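Local coordinates for protein pullulanase (Bacillus acidopullulyticus, PDB 2WAN) that hydrolyses the alpha-1,6-glucosidic linkages of pullulan and, as a multidomain debranching enzyme of the alpha-amylase type, probably those at branch points of starch, at residues T504-G508 with N791-D797. Numbering follows the deposited sequence.
Sequences TYNWG and NSYNAGD
Two loops of the catalytic domain meet here through aromatic packing and one backbone hydrogen bond: Y505 and W507 lie against the turn S792-A795 and the glycine after it. The indole of W507 rests one face on the backbone of Y793, whose CA sits 3.5 Å from the centroid of the five-membered ring, 19° off its normal, a CH-pi contact. CB of Y793 continues over the six-membered ring, 3.3 Å from CE3 of W507, while chi1 of 75°, with CG between the backbone N and the carbonyl carbon, swings the phenol off the indole and puts N794 OD1 over one of its faces. At the same place W507 N donates to Y793 O at 2.9 Å; CA of N506 adds a CA-H...O contact to that oxygen. N506 OD1 closes an Asx turn by accepting from G508 N at 2.8 Å, on a lone pair in the carbonyl plane.

Both loops belong to the (beta/alpha)8 barrel of the amylase fold: residues 504-508 follow strand 492-494, whereas the loop of residues 791-797 comes after the last barrel strand, 773-777, and runs into helix 797-800. Y505, its CG anti to the backbone N (chi1 -171°), has G796 over one ring face, with CG 3.6 Å from G796 CA; N794 CA meets the ring edge. G796 is the N-cap residue of that helix. The Y505 hydroxyl is hydrogen-bonded to D442, and D797 OD1, which approaches CD2 of the Y505 ring obliquely, forms a salt bridge with R441. S792 OG, 3.2 Å from W507 CZ2, has N800 and K786 as polar partners. A water donates to both Y505 O and N794 O, bridging the loops.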
loop_
_atom_site.group_PDB
_atom_site.type_symbol
_atom_site.label_atom_id
_atom_site.label_comp_id
_atom_site.label_asym_id
_atom_site.label_seq_id
_atom_site.Cartn_x
_atom_site.Cartn_y
_atom_site.Cartn_z
ATOM N N THR A 504 3.482 -22.212 15.443
ATOM C CA THR A 504 4.360 -21.070 15.640
ATOM C C THR A 504 3.547 -19.824 15.285
ATOM O O THR A 504 2.528 -19.920 14.587
ATOM C CB THR A 504 5.696 -21.159 14.874
ATOM O OG1 THR A 504 5.448 -21.294 13.476
ATOM C CG2 THR A 504 6.536 -22.351 15.369
ATOM N N TYR A 505 3.968 -18.677 15.805
ATOM C CA TYR A 505 3.195 -17.449 15.658
ATOM C C TYR A 505 3.797 -16.484 14.644
ATOM O O TYR A 505 4.951 -16.114 14.769
ATOM C CB TYR A 505 3.085 -16.727 17.018
ATOM C CG TYR A 505 2.101 -15.590 16.894
ATOM C CD1 TYR A 505 2.506 -14.314 16.465
ATOM C CD2 TYR A 505 0.746 -15.821 17.112
ATOM C CE1 TYR A 505 1.577 -13.287 16.291
ATOM C CE2 TYR A 505 -0.197 -14.806 16.933
ATOM C CZ TYR A 505 0.219 -13.556 16.532
ATOM O OH TYR A 505 -0.719 -12.564 16.367
ATOM N N ASN A 506 3.006 -16.000 13.683
ATOM C CA ASN A 506 3.442 -14.854 12.891
ATOM C C ASN A 506 2.260 -14.051 12.343
ATOM O O ASN A 506 1.223 -14.624 11.985
ATOM C CB ASN A 506 4.358 -15.285 11.728
ATOM C CG ASN A 506 5.260 -14.158 11.227
ATOM O OD1 ASN A 506 4.833 -13.267 10.471
ATOM N ND2 ASN A 506 6.535 -14.213 11.627
ATOM N N TRP A 507 2.422 -12.736 12.243
ATOM C CA TRP A 507 1.408 -11.903 11.574
ATOM C C TRP A 507 1.208 -12.248 10.097
ATOM O O TRP A 507 0.094 -12.118 9.591
ATOM C CB TRP A 507 1.738 -10.412 11.640
ATOM C CG TRP A 507 1.485 -9.751 12.956
ATOM C CD1 TRP A 507 0.733 -10.228 13.999
ATOM C CD2 TRP A 507 1.955 -8.462 13.351
ATOM N NE1 TRP A 507 0.736 -9.325 15.030
ATOM C CE2 TRP A 507 1.466 -8.224 14.655
ATOM C CE3 TRP A 507 2.759 -7.486 12.735
ATOM C CZ2 TRP A 507 1.769 -7.055 15.370
ATOM C CZ3 TRP A 507 3.052 -6.311 13.445
ATOM C CH2 TRP A 507 2.558 -6.112 14.748
ATOM N N GLY A 508 2.287 -12.625 9.409
ATOM C CA GLY A 508 2.199 -13.018 8.005
ATOM C C GLY A 508 2.572 -11.984 6.960
ATOM O O GLY A 508 2.103 -12.069 5.807
ATOM N N ASN A 791 5.236 -4.095 19.014
ATOM C CA ASN A 791 5.523 -4.682 17.707
ATOM C C ASN A 791 5.488 -6.209 17.808
ATOM O O ASN A 791 6.525 -6.902 17.750
ATOM C CB ASN A 791 6.871 -4.180 17.173
ATOM C CG ASN A 791 7.145 -4.626 15.740
ATOM O OD1 ASN A 791 6.236 -4.708 14.915
ATOM N ND2 ASN A 791 8.412 -4.900 15.437
ATOM N N SER A 792 4.270 -6.734 17.939
ATOM C CA SER A 792 4.067 -8.095 18.418
ATOM C C SER A 792 4.022 -9.178 17.319
ATOM O O SER A 792 3.454 -10.248 17.543
ATOM C CB SER A 792 2.795 -8.140 19.292
ATOM O OG SER A 792 1.650 -7.726 18.541
ATOM N N TYR A 793 4.660 -8.900 16.176
ATOM C CA TYR A 793 4.577 -9.722 14.942
ATOM C C TYR A 793 4.891 -11.214 15.094
ATOM O O TYR A 793 4.323 -12.053 14.383
ATOM C CB TYR A 793 5.431 -9.096 13.813
ATOM C CG TYR A 793 6.921 -9.295 13.988
ATOM C CD1 TYR A 793 7.571 -10.371 13.371
ATOM C CD2 TYR A 793 7.678 -8.413 14.770
ATOM C CE1 TYR A 793 8.937 -10.576 13.538
ATOM C CE2 TYR A 793 9.057 -8.605 14.940
ATOM C CZ TYR A 793 9.671 -9.687 14.318
ATOM O OH TYR A 793 11.023 -9.890 14.473
ATOM N N ASN A 794 5.808 -11.538 15.996
ATOM C CA ASN A 794 6.140 -12.934 16.293
ATOM C C ASN A 794 6.083 -13.255 17.797
ATOM O O ASN A 794 6.697 -14.223 18.267
ATOM C CB ASN A 794 7.503 -13.307 15.679
ATOM C CG ASN A 794 8.680 -12.621 16.369
ATOM O OD1 ASN A 794 8.508 -11.714 17.186
ATOM N ND2 ASN A 794 9.900 -13.054 16.021
ATOM N N ALA A 795 5.326 -12.455 18.547
ATOM C CA ALA A 795 5.385 -12.521 20.020
ATOM C C ALA A 795 4.596 -13.670 20.659
ATOM O O ALA A 795 4.726 -13.923 21.864
ATOM C CB ALA A 795 4.963 -11.195 20.633
ATOM N N GLY A 796 3.767 -14.349 19.877
ATOM C CA GLY A 796 3.008 -15.477 20.394
ATOM C C GLY A 796 1.662 -15.149 21.009
ATOM O O GLY A 796 1.204 -14.001 20.984
ATOM N N ASP A 797 1.040 -16.179 21.576
ATOM C CA ASP A 797 -0.366 -16.133 21.983
ATOM C C ASP A 797 -0.615 -15.425 23.308
ATOM O O ASP A 797 -1.615 -14.731 23.444
ATOM C CB ASP A 797 -0.948 -17.547 22.064
ATOM C CG ASP A 797 -0.817 -18.310 20.757
ATOM O OD1 ASP A 797 -1.039 -17.708 19.679
ATOM O OD2 ASP A 797 -0.495 -19.516 20.813
HETATM O O HOH W 1 7.253 -17.043 16.702
#